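Local coordinates for protein probable enoyl-CoA hydratase/isomerase (Pseudomonas aeruginosa PAO1, PDB 5WYD) that probably acts as an enoyl-CoA hydratase/isomerase of the crotonase family, with a hydro-lyase type of activity linked to biosynthesis of the diffusible signal factor DSF, at residues T16-V21 and T39-S44; I46-L51 and E100-L105; D59-L64 and R106-V111; A114-Y119 and R138-A143. The protein carries 1 engineered substitution. All blocks are in the same frame, centred on the assembly; numbering follows the deposited sequence.

Contact 1 (T16-V21 and T39-S44); sequences THKLTV and TWDRDS
T16 and S44 bring the two backbones closest, 6.0 Å between their CA atoms, where the type I turn T16-L19 leading into strand 19-24 meets the first turn of helix 42-57. The turn is closed by its own bond from L19 N to T16 O, and K18 N adds a weak one to T16 OG1. With chi1 at 172°, T16 keeps its hydroxyl beside its own carbonyl carbon and presents its methyl to the helix, so that CG2 lies 3.7 Å from S44 CA and as near to D43 O. T16 CB also comes 3.7 Å from D43 OD1, the two side chains slanting across each other. L19, at the far end of the turn, continues the apolar patch: its CD1 rests on S44 CB at 3.6 Å, while CD2 faces S44 O. A small serine suits this spot, because its short side chain lets the leucine methyl lie close to the helix backbone. D41 is the N-cap of the helix and accepts a weak capping bond from D43 N on OD1, 3.3 Å away. Its other oxygen, OD2, faces the ammonium group of K18, whose chain bends at chi3 (-96°) to cross the aspartate at about a right angle; the pair is modelled too close for its exact geometry to be trusted. Acids at the N-cap D41 and at D43 should interact favourably with the positive end of the helix dipole. K18 probably offsets some of their negative charge, though its exact pairing is doubtful; the T16 and L19 contacts join turn to helix more surely.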
loop_
_atom_site.group_PDB
_atom_site.type_symbol
_atom_site.label_atom_id
_atom_site.label_comp_id
_atom_site.label_asym_id
_atom_site.label_seq_id
_atom_site.Cartn_x
_atom_site.Cartn_y
_atom_site.Cartn_z
ATOM N N THR A 16 36.234 -6.850 -12.345
ATOM C CA THR A 16 37.390 -6.233 -11.697
ATOM C C THR A 16 38.258 -7.300 -11.030
ATOM O O THR A 16 37.754 -8.278 -10.463
ATOM C CB THR A 16 36.965 -5.206 -10.644
ATOM O OG1 THR A 16 38.125 -4.769 -9.926
ATOM C CG2 THR A 16 35.938 -5.786 -9.657
ATOM N N HIS A 17 39.585 -7.120 -11.119
ATOM C CA HIS A 17 40.480 -8.131 -10.564
ATOM C C HIS A 17 40.233 -8.318 -9.073
ATOM O O HIS A 17 40.511 -9.389 -8.518
ATOM C CB HIS A 17 41.932 -7.760 -10.852
ATOM C CG HIS A 17 42.394 -8.194 -12.211
ATOM N ND1 HIS A 17 42.628 -9.517 -12.523
ATOM C CD2 HIS A 17 42.645 -7.492 -13.343
ATOM C CE1 HIS A 17 43.006 -9.611 -13.786
ATOM N NE2 HIS A 17 43.026 -8.396 -14.305
ATOM N N LYS A 18 39.656 -7.303 -8.433
ATOM C CA LYS A 18 39.291 -7.387 -7.026
ATOM C C LYS A 18 38.254 -8.467 -6.768
ATOM O O LYS A 18 38.275 -9.125 -5.731
ATOM C CB LYS A 18 38.768 -6.045 -6.581
ATOM C CG LYS A 18 39.840 -5.050 -6.769
ATOM C CD LYS A 18 39.397 -3.696 -6.353
ATOM C CE LYS A 18 38.890 -2.864 -7.516
ATOM N NZ LYS A 18 38.808 -1.411 -7.158
ATOM N N LEU A 19 37.338 -8.682 -7.680
ATOM C CA LEU A 19 36.341 -9.699 -7.411
ATOM C C LEU A 19 36.765 -11.006 -8.045
ATOM O O LEU A 19 37.054 -11.076 -9.245
ATOM C CB LEU A 19 34.972 -9.244 -7.896
ATOM C CG LEU A 19 34.193 -8.337 -6.922
ATOM C CD1 LEU A 19 34.938 -7.090 -6.488
ATOM C CD2 LEU A 19 32.905 -7.928 -7.632
ATOM N N THR A 20 36.839 -12.028 -7.206
ATOM C CA THR A 20 37.307 -13.343 -7.588
ATOM C C THR A 20 36.120 -14.269 -7.556
ATOM O O THR A 20 35.381 -14.303 -6.567
ATOM C CB THR A 20 38.371 -13.862 -6.623
ATOM O OG1 THR A 20 37.721 -14.425 -5.474
ATOM C CG2 THR A 20 39.294 -12.744 -6.191
ATOM N N VAL A 21 35.940 -15.016 -8.629
ATOM C CA VAL A 21 34.833 -15.937 -8.724
ATOM C C VAL A 21 35.400 -17.341 -8.829
ATOM O O VAL A 21 36.244 -17.618 -9.692
ATOM C CB VAL A 21 33.926 -15.617 -9.912
ATOM C CG1 VAL A 21 32.898 -16.692 -10.009
ATOM C CG2 VAL A 21 33.297 -14.269 -9.730
ATOM N N THR A 39 37.211 -2.560 1.117
ATOM C CA THR A 39 36.205 -1.528 0.924
ATOM C C THR A 39 35.717 -1.533 -0.522
ATOM O O THR A 39 36.471 -1.823 -1.456
ATOM C CB THR A 39 36.746 -0.144 1.314
ATOM O OG1 THR A 39 35.820 0.874 0.926
ATOM C CG2 THR A 39 38.058 0.124 0.623
ATOM N N TRP A 40 34.428 -1.243 -0.691
ATOM C CA TRP A 40 33.806 -1.210 -2.012
ATOM C C TRP A 40 34.321 -0.085 -2.885
ATOM O O TRP A 40 34.643 1.007 -2.406
ATOM C CB TRP A 40 32.294 -1.071 -1.913
ATOM C CG TRP A 40 31.673 -2.304 -1.527
ATOM C CD1 TRP A 40 31.191 -2.620 -0.312
ATOM C CD2 TRP A 40 31.509 -3.458 -2.354
ATOM N NE1 TRP A 40 30.703 -3.901 -0.327
ATOM C CE2 TRP A 40 30.893 -4.437 -1.575
ATOM C CE3 TRP A 40 31.830 -3.757 -3.681
ATOM C CZ2 TRP A 40 30.580 -5.698 -2.077
ATOM C CZ3 TRP A 40 31.519 -5.010 -4.174
ATOM C CH2 TRP A 40 30.904 -5.963 -3.375
ATOM N N ASP A 41 34.328 -0.350 -4.185
ATOM C CA ASP A 41 34.805 0.575 -5.188
ATOM C C ASP A 41 33.797 0.575 -6.324
ATOM O O ASP A 41 32.969 -0.332 -6.443
ATOM C CB ASP A 41 36.203 0.117 -5.652
ATOM C CG ASP A 41 36.841 1.028 -6.676
ATOM O OD1 ASP A 41 36.156 1.912 -7.238
ATOM O OD2 ASP A 41 38.051 0.826 -6.934
ATOM N N ARG A 42 33.845 1.630 -7.140
ATOM C CA ARG A 42 32.982 1.684 -8.318
ATOM C C ARG A 42 33.231 0.520 -9.255
ATOM O O ARG A 42 32.293 -0.036 -9.842
ATOM C CB ARG A 42 33.257 2.931 -9.115
ATOM C CG ARG A 42 32.765 2.782 -10.544
ATOM C CD ARG A 42 33.211 3.922 -11.325
ATOM N NE ARG A 42 32.781 5.159 -10.746
ATOM C CZ ARG A 42 31.743 5.798 -11.206
ATOM N NH1 ARG A 42 31.066 5.277 -12.252
ATOM N NH2 ARG A 42 31.443 6.947 -10.626
ATOM N N ASP A 43 34.504 0.200 -9.469
ATOM C CA ASP A 43 34.848 -0.904 -10.349
ATOM C C ASP A 43 34.251 -2.184 -9.790
ATOM O O ASP A 43 33.723 -3.019 -10.536
ATOM C CB ASP A 43 36.382 -1.004 -10.491
ATOM C CG ASP A 43 36.851 -1.596 -11.841
ATOM O OD1 ASP A 43 36.036 -2.176 -12.584
ATOM O OD2 ASP A 43 38.060 -1.487 -12.150
ATOM N N SER A 44 34.312 -2.333 -8.463
ATOM C CA SER A 44 33.731 -3.490 -7.796
ATOM C C SER A 44 32.202 -3.515 -7.894
ATOM O O SER A 44 31.612 -4.556 -8.208
ATOM C CB SER A 44 34.218 -3.516 -6.344
ATOM O OG SER A 44 33.947 -2.301 -5.665
#

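Contact 2 (I46-L51 and E100-L105); sequences IGLRQL and EAFEAL
R49 and L48, on helix 42-57, give up the most surface, facing A101 and E100 on helix 88-106. The helices run roughly the same way, their local axes 8.1 Å apart and inclined at 28°, and alanines make this closeness possible. The stem of R49 lies along the partner helix: its CB meets A101 CA at 4.1 Å and its CG meets A104 CB at the same distance. Beyond that apolar stem the chain bends at chi3 (-25°) and runs alongside E100, the two pointing the same way. E100 OE1 then sits over one face of the guanidinium, 2.8 Å from R49 NH2, with the two planes 74° apart. No N-H points at the oxygen, so the attraction is purely of charges. The other carboxylate oxygen is held by a salt bridge with R96. On the buried side L48 sends CD2 to A101 CB at 4.1 Å and on toward F102 CD1, whose ring continues to helix 123-130. The arginine-glutamate pair toward solvent and leucine against alanine within suit neighbouring helices of parallel beta-alpha-beta crossovers: helix 42-57 links strands 27-32 and 63-68, helix 88-106 links 63-68 and 111-116, as in the crotonase fold.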
loop_
_atom_site.group_PDB
_atom_site.type_symbol
_atom_site.label_atom_id
_atom_site.label_comp_id
_atom_site.label_asym_id
_atom_site.label_seq_id
_atom_site.Cartn_x
_atom_site.Cartn_y
_atom_site.Cartn_z
ATOM N N ILE A 46 29.988 -2.176 -10.091
ATOM C CA ILE A 46 29.414 -2.536 -11.383
ATOM C C ILE A 46 29.610 -4.016 -11.641
ATOM O O ILE A 46 28.670 -4.721 -12.024
ATOM C CB ILE A 46 30.013 -1.698 -12.526
ATOM C CG1 ILE A 46 29.615 -0.229 -12.403
ATOM C CG2 ILE A 46 29.538 -2.248 -13.858
ATOM C CD1 ILE A 46 30.343 0.648 -13.389
ATOM N N GLY A 47 30.809 -4.529 -11.367
ATOM C CA GLY A 47 31.027 -5.937 -11.597
ATOM C C GLY A 47 30.022 -6.755 -10.821
ATOM O O GLY A 47 29.382 -7.653 -11.373
ATOM N N LEU A 48 29.762 -6.351 -9.576
ATOM C CA LEU A 48 28.843 -7.107 -8.744
ATOM C C LEU A 48 27.485 -7.188 -9.400
ATOM O O LEU A 48 26.952 -8.283 -9.602
ATOM C CB LEU A 48 28.727 -6.456 -7.385
ATOM C CG LEU A 48 27.676 -7.221 -6.607
ATOM C CD1 LEU A 48 28.056 -8.677 -6.521
ATOM C CD2 LEU A 48 27.505 -6.582 -5.238
ATOM N N ARG A 49 26.955 -6.045 -9.836
ATOM C CA ARG A 49 25.704 -6.085 -10.568
ATOM C C ARG A 49 25.847 -6.955 -11.804
ATOM O O ARG A 49 25.063 -7.878 -12.031
ATOM C CB ARG A 49 25.319 -4.687 -11.005
ATOM C CG ARG A 49 24.062 -4.706 -11.828
ATOM C CD ARG A 49 23.909 -3.489 -12.713
ATOM N NE ARG A 49 24.620 -2.329 -12.211
ATOM C CZ ARG A 49 25.200 -1.447 -13.010
ATOM N NH1 ARG A 49 25.146 -1.636 -14.320
ATOM N NH2 ARG A 49 25.822 -0.386 -12.503
ATOM N N GLN A 50 26.901 -6.733 -12.567
ATOM C CA GLN A 50 27.080 -7.534 -13.754
ATOM C C GLN A 50 27.245 -8.986 -13.389
ATOM O O GLN A 50 26.625 -9.858 -14.002
ATOM C CB GLN A 50 28.289 -7.026 -14.515
ATOM C CG GLN A 50 28.097 -5.650 -15.061
ATOM C CD GLN A 50 29.312 -5.174 -15.780
ATOM O OE1 GLN A 50 30.356 -5.803 -15.723
ATOM N NE2 GLN A 50 29.177 -4.081 -16.500
ATOM N N LEU A 51 28.010 -9.260 -12.341
ATOM C CA LEU A 51 28.238 -10.648 -12.002
ATOM C C LEU A 51 26.923 -11.332 -11.688
ATOM O O LEU A 51 26.618 -12.381 -12.267
ATOM C CB LEU A 51 29.235 -10.732 -10.857
ATOM C CG LEU A 51 29.689 -12.082 -10.360
ATOM C CD1 LEU A 51 30.176 -12.898 -11.531
ATOM C CD2 LEU A 51 30.867 -11.743 -9.470
ATOM N N GLU A 100 21.893 -0.150 -7.001
ATOM C CA GLU A 100 21.767 -1.072 -8.124
ATOM C C GLU A 100 22.457 -2.390 -7.845
ATOM O O GLU A 100 21.880 -3.467 -8.058
ATOM C CB GLU A 100 22.350 -0.456 -9.396
ATOM C CG GLU A 100 21.719 0.824 -9.863
ATOM C CD GLU A 100 22.431 1.387 -11.083
ATOM O OE1 GLU A 100 23.393 0.759 -11.577
ATOM O OE2 GLU A 100 21.984 2.423 -11.605
ATOM N N ALA A 101 23.706 -2.324 -7.383
ATOM C CA ALA A 101 24.454 -3.545 -7.156
ATOM C C ALA A 101 23.808 -4.367 -6.055
ATOM O O ALA A 101 23.461 -5.534 -6.257
ATOM C CB ALA A 101 25.905 -3.199 -6.815
ATOM N N PHE A 102 23.548 -3.742 -4.909
ATOM C CA PHE A 102 22.979 -4.485 -3.789
ATOM C C PHE A 102 21.589 -5.013 -4.108
ATOM O O PHE A 102 21.237 -6.132 -3.714
ATOM C CB PHE A 102 22.958 -3.631 -2.536
ATOM C CG PHE A 102 24.322 -3.350 -1.993
ATOM C CD1 PHE A 102 25.356 -4.272 -2.120
ATOM C CD2 PHE A 102 24.565 -2.188 -1.323
ATOM C CE1 PHE A 102 26.603 -4.001 -1.610
ATOM C CE2 PHE A 102 25.792 -1.937 -0.783
ATOM C CZ PHE A 102 26.817 -2.824 -0.933
ATOM N N GLU A 103 20.771 -4.220 -4.784
ATOM C CA GLU A 103 19.468 -4.727 -5.176
ATOM C C GLU A 103 19.616 -5.913 -6.114
ATOM O O GLU A 103 18.846 -6.876 -6.036
ATOM C CB GLU A 103 18.679 -3.607 -5.805
ATOM C CG GLU A 103 18.293 -2.547 -4.801
ATOM C CD GLU A 103 17.756 -1.345 -5.504
ATOM O OE1 GLU A 103 17.342 -0.368 -4.846
ATOM O OE2 GLU A 103 17.717 -1.410 -6.741
ATOM N N ALA A 104 20.602 -5.865 -7.009
ATOM C CA ALA A 104 20.840 -7.013 -7.877
ATOM C C ALA A 104 21.183 -8.253 -7.056
ATOM O O ALA A 104 20.679 -9.350 -7.333
ATOM C CB ALA A 104 21.950 -6.704 -8.878
ATOM N N LEU A 105 22.024 -8.092 -6.028
ATOM C CA LEU A 105 22.379 -9.224 -5.182
ATOM C C LEU A 105 21.148 -9.755 -4.475
ATOM O O LEU A 105 20.873 -10.966 -4.492
ATOM C CB LEU A 105 23.427 -8.773 -4.160
ATOM C CG LEU A 105 23.750 -9.711 -2.994
ATOM C CD1 LEU A 105 24.270 -11.042 -3.517
ATOM C CD2 LEU A 105 24.668 -9.080 -1.906
#

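Contact 3 (D59-L64 and R106-V111); sequences DDIYAL and RDFRGV
Parallel pairing of strands 63-68 and 111-116, neighbours in the main sheet of the crotonase fold, starts at A63 and V111. L64 N gives a hydrogen bond of 2.7 Å to V111 O, which also takes a CA-H...O contact from A63. The side chains of this bridge share one face of the sheet, with A63 CB 3.9 Å from V111 CG1. Just before it, Y62 O comes 3.6 Å from G110 CA, an approach suited to a glycine with no side chain in the way. F108 CG lies beside its own carbonyl carbon (chi1 169°), which turns the ring toward I61 and L64. Its CE2 touches L64 CB at 3.3 Å, an oblique approach, while I61 CG2 stands at the ring edge, 4.2 Å from CZ. Over one ring face lies G110 N. Farther out, the extended R109 chain reaches D59: NH2 bonds to OD1 at 2.9 Å, nearly straight (171°) and in the guanidinium plane, but on the anti side of the carboxylate and 35° out of its plane. D58 O receives a weak bond from the same nitrogen. With R220 nearby as a like charge, D59 probably helps offset crowded positive charge; its salt bridge joins the loops at the exposed end, and F108 with I61 and L64 makes the buried apolar part.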
loop_
_atom_site.group_PDB
_atom_site.type_symbol
_atom_site.label_atom_id
_atom_site.label_comp_id
_atom_site.label_asym_id
_atom_site.label_seq_id
_atom_site.Cartn_x
_atom_site.Cartn_y
_atom_site.Cartn_z
ATOM N N ASP A 59 22.258 -21.618 -15.488
ATOM C CA ASP A 59 21.393 -22.545 -14.766
ATOM C C ASP A 59 22.176 -23.536 -13.930
ATOM O O ASP A 59 21.571 -24.286 -13.153
ATOM C CB ASP A 59 20.507 -23.326 -15.730
ATOM C CG ASP A 59 19.625 -22.429 -16.541
ATOM O OD1 ASP A 59 19.737 -21.200 -16.367
ATOM O OD2 ASP A 59 18.803 -22.940 -17.324
ATOM N N ASP A 60 23.498 -23.521 -14.046
ATOM C CA ASP A 60 24.403 -24.403 -13.332
ATOM C C ASP A 60 24.687 -23.914 -11.933
ATOM O O ASP A 60 25.508 -24.502 -11.235
ATOM C CB ASP A 60 25.721 -24.522 -14.093
ATOM C CG ASP A 60 26.538 -25.699 -13.643
ATOM O OD1 ASP A 60 25.950 -26.600 -13.013
ATOM O OD2 ASP A 60 27.745 -25.734 -13.939
ATOM N N ILE A 61 24.184 -22.757 -11.569
ATOM C CA ILE A 61 24.440 -22.218 -10.253
ATOM C C ILE A 61 23.155 -22.141 -9.455
ATOM O O ILE A 61 22.196 -21.477 -9.870
ATOM C CB ILE A 61 25.108 -20.855 -10.334
ATOM C CG1 ILE A 61 26.460 -21.080 -10.972
ATOM C CG2 ILE A 61 25.190 -20.301 -8.939
ATOM C CD1 ILE A 61 27.296 -22.079 -10.187
ATOM N N TYR A 62 23.139 -22.799 -8.306
ATOM C CA TYR A 62 21.978 -22.744 -7.452
ATOM C C TYR A 62 22.212 -21.962 -6.182
ATOM O O TYR A 62 21.237 -21.600 -5.518
ATOM C CB TYR A 62 21.491 -24.151 -7.095
ATOM C CG TYR A 62 21.392 -25.075 -8.272
ATOM C CD1 TYR A 62 20.864 -24.636 -9.472
ATOM C CD2 TYR A 62 21.738 -26.411 -8.158
ATOM C CE1 TYR A 62 20.742 -25.484 -10.547
ATOM C CE2 TYR A 62 21.609 -27.271 -9.228
ATOM C CZ TYR A 62 21.109 -26.801 -10.429
ATOM O OH TYR A 62 20.968 -27.636 -11.520
ATOM N N ALA A 63 23.462 -21.691 -5.823
ATOM C CA ALA A 63 23.745 -20.964 -4.595
ATOM C C ALA A 63 24.850 -19.950 -4.832
ATOM O O ALA A 63 25.589 -20.042 -5.805
ATOM C CB ALA A 63 24.128 -21.903 -3.443
ATOM N N LEU A 64 24.886 -18.929 -3.980
ATOM C CA LEU A 64 25.906 -17.888 -3.997
ATOM C C LEU A 64 26.459 -17.645 -2.599
ATOM O O LEU A 64 25.710 -17.668 -1.618
ATOM C CB LEU A 64 25.340 -16.596 -4.584
ATOM C CG LEU A 64 26.149 -15.323 -4.790
ATOM C CD1 LEU A 64 25.342 -14.454 -5.714
ATOM C CD2 LEU A 64 26.419 -14.562 -3.501
ATOM N N ARG A 106 20.341 -8.835 -3.947
ATOM C CA ARG A 106 19.104 -9.186 -3.275
ATOM C C ARG A 106 18.167 -9.914 -4.216
ATOM O O ARG A 106 17.333 -10.709 -3.780
ATOM C CB ARG A 106 18.459 -7.914 -2.754
ATOM C CG ARG A 106 17.052 -8.097 -2.283
ATOM C CD ARG A 106 16.469 -6.763 -1.868
ATOM N NE ARG A 106 16.357 -5.802 -2.953
ATOM C CZ ARG A 106 15.246 -5.601 -3.641
ATOM N NH1 ARG A 106 14.168 -6.305 -3.347
ATOM N NH2 ARG A 106 15.211 -4.699 -4.613
ATOM N N ASP A 107 18.234 -9.599 -5.494
ATOM C CA ASP A 107 17.385 -10.231 -6.479
ATOM C C ASP A 107 18.020 -11.459 -7.133
ATOM O O ASP A 107 17.473 -11.960 -8.119
ATOM C CB ASP A 107 16.998 -9.210 -7.538
ATOM C CG ASP A 107 16.067 -8.170 -7.003
ATOM O OD1 ASP A 107 15.579 -8.331 -5.866
ATOM O OD2 ASP A 107 15.836 -7.172 -7.711
ATOM N N PHE A 108 19.167 -11.940 -6.644
ATOM C CA PHE A 108 19.738 -13.136 -7.246
ATOM C C PHE A 108 18.722 -14.265 -7.127
ATOM O O PHE A 108 18.148 -14.478 -6.055
ATOM C CB PHE A 108 21.057 -13.491 -6.557
ATOM C CG PHE A 108 21.584 -14.846 -6.937
ATOM C CD1 PHE A 108 21.613 -15.237 -8.247
ATOM C CD2 PHE A 108 22.087 -15.703 -5.990
ATOM C CE1 PHE A 108 22.085 -16.488 -8.610
ATOM C CE2 PHE A 108 22.564 -16.955 -6.353
ATOM C CZ PHE A 108 22.561 -17.335 -7.655
ATOM N N ARG A 109 18.470 -14.971 -8.233
ATOM C CA ARG A 109 17.435 -16.005 -8.203
ATOM C C ARG A 109 17.781 -17.120 -7.230
ATOM O O ARG A 109 16.899 -17.666 -6.563
ATOM C CB ARG A 109 17.193 -16.581 -9.595
ATOM C CG ARG A 109 18.393 -17.145 -10.311
ATOM C CD ARG A 109 17.941 -17.730 -11.628
ATOM N NE ARG A 109 19.034 -18.439 -12.274
ATOM C CZ ARG A 109 18.901 -19.194 -13.356
ATOM N NH1 ARG A 109 17.712 -19.363 -13.921
ATOM N NH2 ARG A 109 19.964 -19.795 -13.858
ATOM N N GLY A 110 19.046 -17.520 -7.196
ATOM C CA GLY A 110 19.510 -18.491 -6.237
ATOM C C GLY A 110 19.722 -17.873 -4.876
ATOM O O GLY A 110 19.630 -16.665 -4.699
ATOM N N VAL A 111 19.888 -18.738 -3.879
ATOM C CA VAL A 111 20.142 -18.272 -2.523
ATOM C C VAL A 111 21.542 -17.676 -2.420
ATOM O O VAL A 111 22.516 -18.191 -2.978
ATOM C CB VAL A 111 19.951 -19.416 -1.515
ATOM C CG1 VAL A 111 20.923 -20.501 -1.819
ATOM C CG2 VAL A 111 20.165 -18.913 -0.112
#

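Contact 4 (A114-Y119 and R138-A143); sequences AAINGY and RQAQMA
I116 and A140 touch where the chain leaves the main sheet of the crotonase fold at the end of strand 111-116 and heads for the two-stranded parallel sheet formed by 119-121 and 142-143. The isoleucine can be followed outward from CB, whose bond from CA is directed at segment 138-143. CG2, trans to the backbone nitrogen, meets A140 CB at 3.5 Å. The other branch, through CG1 with chi1 -55° and an extended chi2, carries CD1 to M142 SD at 3.9 Å, the two chains meeting at a slant. Beta-branched isoleucine thus fills two directions at once, and methionine, bent at chi2 and chi3, supplies a pliable apolar surface for its end. A140 is small enough for its methyl also to sit 3.3 Å from G118 O; G118 and A140 are the closest pair of the two backbones, 5.1 Å between CA atoms. At the more open side, Q139 NE2 lies 3.4 Å from N117 O, while its OE1 is hydrogen-bonded to S197; the side-chain ND2 of N117 is hydrogen-bonded to G68 O. The Y119 ring meets F73, one of the residues lining the pentanedial pocket, and the Y119 side chain is about 5 Å from the bound pentanedial. Alongside it runs Q141, pointing the same way with its amide plane turned 83° from the ring, so that OE1 comes 3.9 Å from Y119 CE2.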
loop_
_atom_site.group_PDB
_atom_site.type_symbol
_atom_site.label_atom_id
_atom_site.label_comp_id
_atom_site.label_asym_id
_atom_site.label_seq_id
_atom_site.Cartn_x
_atom_site.Cartn_y
_atom_site.Cartn_z
ATOM N N ALA A 114 25.904 -14.923 3.021
ATOM C CA ALA A 114 26.941 -13.966 3.355
ATOM C C ALA A 114 27.804 -14.563 4.447
ATOM O O ALA A 114 27.319 -14.812 5.550
ATOM C CB ALA A 114 26.314 -12.671 3.843
ATOM N N ALA A 115 29.080 -14.780 4.145
ATOM C CA ALA A 115 30.023 -15.343 5.100
ATOM C C ALA A 115 30.903 -14.222 5.632
ATOM O O ALA A 115 31.828 -13.779 4.948
ATOM C CB ALA A 115 30.858 -16.426 4.424
ATOM N N ILE A 116 30.705 -13.873 6.890
ATOM C CA ILE A 116 31.372 -12.744 7.518
ATOM C C ILE A 116 32.633 -13.250 8.206
ATOM O O ILE A 116 32.594 -13.774 9.320
ATOM C CB ILE A 116 30.444 -12.034 8.499
ATOM C CG1 ILE A 116 29.148 -11.640 7.785
ATOM C CG2 ILE A 116 31.167 -10.836 9.109
ATOM C CD1 ILE A 116 28.135 -10.965 8.657
ATOM N N ASN A 117 33.768 -13.073 7.557
ATOM C CA ASN A 117 35.021 -13.478 8.155
ATOM C C ASN A 117 35.753 -12.318 8.804
ATOM O O ASN A 117 36.725 -12.554 9.515
ATOM C CB ASN A 117 35.903 -14.194 7.117
ATOM C CG ASN A 117 36.194 -13.348 5.897
ATOM O OD1 ASN A 117 35.555 -12.327 5.663
ATOM N ND2 ASN A 117 37.203 -13.756 5.128
ATOM N N GLY A 118 35.296 -11.087 8.614
ATOM C CA GLY A 118 35.990 -9.930 9.150
ATOM C C GLY A 118 35.055 -8.797 9.535
ATOM O O GLY A 118 33.841 -8.984 9.630
ATOM N N TYR A 119 35.640 -7.611 9.802
ATOM C CA TYR A 119 34.804 -6.445 10.111
ATOM C C TYR A 119 33.886 -6.174 8.947
ATOM O O TYR A 119 34.341 -6.068 7.804
ATOM C CB TYR A 119 35.607 -5.168 10.353
ATOM C CG TYR A 119 36.347 -5.149 11.615
ATOM C CD1 TYR A 119 37.445 -5.931 11.763
ATOM C CD2 TYR A 119 35.957 -4.348 12.665
ATOM C CE1 TYR A 119 38.133 -5.940 12.898
ATOM C CE2 TYR A 119 36.668 -4.351 13.834
ATOM C CZ TYR A 119 37.771 -5.162 13.926
ATOM O OH TYR A 119 38.504 -5.211 15.080
ATOM N N ARG A 138 32.913 -15.546 15.241
ATOM C CA ARG A 138 32.572 -14.920 16.509
ATOM C C ARG A 138 33.143 -13.518 16.619
ATOM O O ARG A 138 32.526 -12.636 17.228
ATOM C CB ARG A 138 33.061 -15.793 17.639
ATOM C CG ARG A 138 32.772 -17.225 17.390
ATOM C CD ARG A 138 32.832 -17.951 18.677
ATOM N NE ARG A 138 33.951 -17.454 19.463
ATOM C CZ ARG A 138 35.202 -17.861 19.297
ATOM N NH1 ARG A 138 35.484 -18.767 18.369
ATOM N NH2 ARG A 138 36.168 -17.366 20.056
ATOM N N GLN A 139 34.312 -13.296 16.032
ATOM C CA GLN A 139 35.044 -12.054 16.253
ATOM C C GLN A 139 34.479 -10.860 15.506
ATOM O O GLN A 139 34.678 -9.718 15.935
ATOM C CB GLN A 139 36.497 -12.249 15.872
ATOM C CG GLN A 139 36.800 -12.372 14.382
ATOM C CD GLN A 139 36.452 -13.723 13.854
ATOM O OE1 GLN A 139 35.868 -14.547 14.555
ATOM N NE2 GLN A 139 36.867 -13.997 12.637
ATOM N N ALA A 140 33.844 -11.089 14.369
ATOM C CA ALA A 140 33.402 -9.987 13.533
ATOM C C ALA A 140 32.464 -9.053 14.281
ATOM O O ALA A 140 31.668 -9.482 15.119
ATOM C CB ALA A 140 32.717 -10.534 12.280
ATOM N N GLN A 141 32.636 -7.759 14.023
ATOM C CA GLN A 141 31.798 -6.702 14.555
ATOM C C GLN A 141 31.173 -5.958 13.397
ATOM O O GLN A 141 31.863 -5.581 12.443
ATOM C CB GLN A 141 32.563 -5.739 15.448
ATOM C CG GLN A 141 33.036 -6.322 16.753
ATOM C CD GLN A 141 33.860 -5.332 17.522
ATOM O OE1 GLN A 141 34.362 -4.366 16.948
ATOM N NE2 GLN A 141 33.968 -5.525 18.834
ATOM N N MET A 142 29.869 -5.751 13.490
ATOM C CA MET A 142 29.097 -5.114 12.440
ATOM C C MET A 142 28.360 -3.901 12.963
ATOM O O MET A 142 27.635 -3.992 13.953
ATOM C CB MET A 142 28.110 -6.100 11.856
ATOM C CG MET A 142 28.760 -7.354 11.409
ATOM S SD MET A 142 27.630 -8.687 11.720
ATOM C CE MET A 142 27.654 -8.735 13.521
ATOM N N ALA A 143 28.523 -2.785 12.274
ATOM C CA ALA A 143 27.833 -1.577 12.661
ATOM C C ALA A 143 27.731 -0.672 11.457
ATOM O O ALA A 143 28.302 -0.940 10.393
ATOM C CB ALA A 143 28.538 -0.849 13.796
#

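From the N terminus, contact 1 closes first, over the hairpin of strands 19-24 and 27-32, and ties the entry to that hairpin to the start of helix 42-57. Contacts 2 and 3 then cross: 46-51 and 59-64 open in turn, and 100-105 and 106-111 close them in the same order, binding the helix pair and the parallel strand pair into one layered unit. Contact 4 follows in series, closing the excursion through helix 123-130 and strand 133-137; none nests in another. Contacts 1 and 2 share helix 42-57 and touch at V21 with L51 and W40 with L48. L105 meets L64 between contacts 2 and 3, whereas contacts 3 and 4 lie on opposite sides of the chain's centre.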